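PDB 5HAM: RickCE from Rickettsia bellii, which is a bacterial effector protease of the CE clan that acts as a deubiquitinase, probably cleaving ubiquitin from modified proteins in the host cell. Local coordinates for residues E11-H16 and F255-Q260. Sequence-based numbering, arbitrary orientation.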
ATOM      1  N   GLU A  11      -9.011  -0.342   1.088  1.00 26.06           N
ATOM      2  CA  GLU A  11      -8.685  -1.381   2.059  1.00 28.42           C
ATOM      3  C   GLU A  11      -9.942  -2.070   2.589  1.00 30.12           C
ATOM      4  O   GLU A  11      -9.926  -3.246   2.941  1.00 34.23           O
ATOM      5  CB  GLU A  11      -7.895  -0.774   3.219  1.00 28.62           C
ATOM      6  CG  GLU A  11      -7.396  -1.778   4.232  1.00 38.82           C
ATOM      7  CD  GLU A  11      -6.647  -1.119   5.378  1.00 54.99           C
ATOM      8  OE1 GLU A  11      -6.342   0.096   5.274  1.00 58.96           O
ATOM      9  OE2 GLU A  11      -6.362  -1.817   6.380  1.00 58.56           O
ATOM     10  N   ASN A  12     -11.030  -1.317   2.634  1.00 30.65           N
ATOM     11  CA  ASN A  12     -12.269  -1.792   3.192  1.00 34.82           C
ATOM     12  C   ASN A  12     -12.818  -2.967   2.396  1.00 34.20           C
ATOM     13  O   ASN A  12     -13.189  -3.985   2.968  1.00 33.94           O
ATOM     14  CB  ASN A  12     -13.279  -0.649   3.253  1.00 45.07           C
ATOM     15  CG  ASN A  12     -14.465  -0.986   4.095  1.00 58.94           C
ATOM     16  OD1 ASN A  12     -15.608  -0.876   3.651  1.00 64.64           O
ATOM     17  ND2 ASN A  12     -14.208  -1.428   5.323  1.00 64.49           N
ATOM     18  N   GLU A  13     -12.836  -2.834   1.075  1.00 34.33           N
ATOM     19  CA  GLU A  13     -13.302  -3.914   0.217  1.00 36.08           C
ATOM     20  C   GLU A  13     -12.354  -5.087   0.244  1.00 30.61           C
ATOM     21  O   GLU A  13     -12.781  -6.236   0.307  1.00 31.31           O
ATOM     22  CB  GLU A  13     -13.439  -3.451  -1.227  1.00 38.47           C
ATOM     23  CG  GLU A  13     -14.676  -2.651  -1.492  1.00 46.18           C
ATOM     24  CD  GLU A  13     -14.448  -1.171  -1.358  1.00 49.16           C
ATOM     25  OE1 GLU A  13     -13.299  -0.755  -1.080  1.00 50.04           O
ATOM     26  OE2 GLU A  13     -15.431  -0.426  -1.544  1.00 56.15           O
ATOM     27  N   ILE A  14     -11.066  -4.793   0.156  1.00 25.39           N
ATOM     28  CA  ILE A  14     -10.067  -5.848   0.111  1.00 27.52           C
ATOM     29  C   ILE A  14     -10.209  -6.734   1.354  1.00 31.13           C
ATOM     30  O   ILE A  14     -10.277  -7.954   1.258  1.00 33.80           O
ATOM     31  CB  ILE A  14      -8.665  -5.244  -0.012  1.00 24.98           C
ATOM     32  CG1 ILE A  14      -8.494  -4.651  -1.410  1.00 28.19           C
ATOM     33  CG2 ILE A  14      -7.593  -6.285   0.249  1.00 25.85           C
ATOM     34  CD1 ILE A  14      -7.223  -3.859  -1.577  1.00 23.04           C
ATOM     35  N   THR A  15     -10.312  -6.087   2.507  1.00 28.98           N
ATOM     36  CA  THR A  15     -10.472  -6.758   3.791  1.00 31.46           C
ATOM     37  C   THR A  15     -11.749  -7.597   3.848  1.00 34.62           C
ATOM     38  O   THR A  15     -11.710  -8.741   4.273  1.00 36.22           O
ATOM     39  CB  THR A  15     -10.416  -5.720   4.943  1.00 27.34           C
ATOM     40  OG1 THR A  15      -9.076  -5.218   5.037  1.00 35.98           O
ATOM     41  CG2 THR A  15     -10.761  -6.339   6.248  1.00 34.94           C
ATOM     42  N   HIS A  16     -12.867  -7.039   3.394  1.00 37.20           N
ATOM     43  CA  HIS A  16     -14.142  -7.771   3.385  1.00 41.89           C
ATOM     44  C   HIS A  16     -14.133  -8.952   2.425  1.00 35.45           C
ATOM     45  O   HIS A  16     -14.591 -10.046   2.756  1.00 32.36           O
ATOM     46  CB  HIS A  16     -15.302  -6.854   2.991  1.00 52.36           C
ATOM     47  CG  HIS A  16     -15.543  -5.737   3.950  1.00 65.07           C
ATOM     48  ND1 HIS A  16     -16.342  -4.653   3.654  1.00 67.47           N
ATOM     49  CD2 HIS A  16     -15.079  -5.530   5.208  1.00 68.79           C
ATOM     50  CE1 HIS A  16     -16.362  -3.830   4.683  1.00 69.44           C
ATOM     51  NE2 HIS A  16     -15.603  -4.332   5.635  1.00 69.64           N
ATOM     52  N   PHE A 255     -23.811  -4.020   0.267  1.00 90.60           N
ATOM     53  CA  PHE A 255     -24.222  -3.428  -1.007  1.00 85.76           C
ATOM     54  C   PHE A 255     -23.386  -2.227  -1.469  1.00 79.59           C
ATOM     55  O   PHE A 255     -23.041  -2.131  -2.649  1.00 71.79           O
ATOM     56  CB  PHE A 255     -25.710  -3.043  -0.951  1.00 82.41           C
ATOM     57  N   LYS A 256     -23.071  -1.317  -0.549  1.00 83.63           N
ATOM     58  CA  LYS A 256     -22.413  -0.049  -0.893  1.00 77.68           C
ATOM     59  C   LYS A 256     -21.027  -0.245  -1.510  1.00 73.65           C
ATOM     60  O   LYS A 256     -20.546   0.592  -2.272  1.00 70.86           O
ATOM     61  CB  LYS A 256     -22.326   0.870   0.332  1.00 72.40           C
ATOM     62  N   GLN A 257     -20.401  -1.370  -1.185  1.00 75.87           N
ATOM     63  CA  GLN A 257     -19.054  -1.669  -1.652  1.00 75.28           C
ATOM     64  C   GLN A 257     -19.081  -2.378  -3.005  1.00 73.07           C
ATOM     65  O   GLN A 257     -18.122  -2.308  -3.776  1.00 72.03           O
ATOM     66  CB  GLN A 257     -18.335  -2.493  -0.594  1.00 75.60           C
ATOM     67  CG  GLN A 257     -18.722  -2.044   0.800  1.00 78.81           C
ATOM     68  CD  GLN A 257     -17.686  -2.385   1.828  1.00 84.36           C
ATOM     69  OE1 GLN A 257     -16.924  -3.334   1.659  1.00 84.41           O
ATOM     70  NE2 GLN A 257     -17.641  -1.607   2.906  1.00 87.97           N
ATOM     71  N   ASP A 258     -20.193  -3.049  -3.289  1.00 70.57           N
ATOM     72  CA  ASP A 258     -20.471  -3.524  -4.637  1.00 67.23           C
ATOM     73  C   ASP A 258     -20.642  -2.334  -5.599  1.00 64.92           C
ATOM     74  O   ASP A 258     -20.049  -2.310  -6.678  1.00 61.93           O
ATOM     75  CB  ASP A 258     -21.718  -4.414  -4.647  1.00 61.74           C
ATOM     76  N   ALA A 259     -21.442  -1.349  -5.197  1.00 64.96           N
ATOM     77  CA  ALA A 259     -21.665  -0.151  -6.008  1.00 71.03           C
ATOM     78  C   ALA A 259     -20.370   0.628  -6.255  1.00 74.40           C
ATOM     79  O   ALA A 259     -20.164   1.164  -7.347  1.00 75.59           O
ATOM     80  CB  ALA A 259     -22.732   0.757  -5.370  1.00 67.62           C
ATOM     81  N   GLN A 260     -19.511   0.694  -5.235  1.00 74.61           N
ATOM     82  CA  GLN A 260     -18.192   1.310  -5.369  1.00 70.58           C
ATOM     83  C   GLN A 260     -17.395   0.619  -6.470  1.00 71.60           C
ATOM     84  O   GLN A 260     -16.998   1.268  -7.437  1.00 70.06           O
ATOM     85  CB  GLN A 260     -17.414   1.276  -4.044  1.00 66.06           C
ATOM     86  CG  GLN A 260     -15.877   1.258  -4.203  1.00 62.40           C
ATOM     87  CD  GLN A 260     -15.188   2.551  -3.778  1.00 58.13           C
ATOM     88  OE1 GLN A 260     -15.827   3.584  -3.560  1.00 63.45           O
ATOM     89  NE2 GLN A 260     -13.875   2.491  -3.656  1.00 50.21           N
TER
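Two terminal helices of a CE-clan protease domain, one near each end of the chain, meet through polar side chains at the surface, where His16 and Gln257 supply the hydrogen bond. His16 ND1 donates to Gln257 OE1 at a very short 2.5 Å; because Gln257 NE2 is also modelled too close to Asn12 OD1, the exact placing of this amide is doubtful. Gln257 OE1 arrives at the edge of the imidazole, near its plane, and ring and amide planes are nearly parallel, 12° apart. Extended beyond CG, the Gln257 chain spans the gap between segments 11-16 and 255-260, whose axes come within 10.6 Å. One face of the same ring is covered from within its own helix by Asn12 O, 3.1 Å above the ring centre. In the fold, helix 11-20 lies against the central mixed sheet, with Glu11 and Ile14 touching Trp147 of strand 147-155, while helix 255-262 rests on helix 238-251, where Gln257 meets Leu250. The contact thus bridges the first and last helices of the chain, at an angle of 117° between the short segments. Glu13, bent at chi2 (93°), crosses Gln260 at about a right angle: Glu13 OE2 sits 3.2 Å from Gln260 CG and 3.7 Å from Gln257 CB. Its other oxygen, Glu13 OE1, is hydrogen-bonded to Thr10 OG1, which helps fix the rotation of this buried carboxylate.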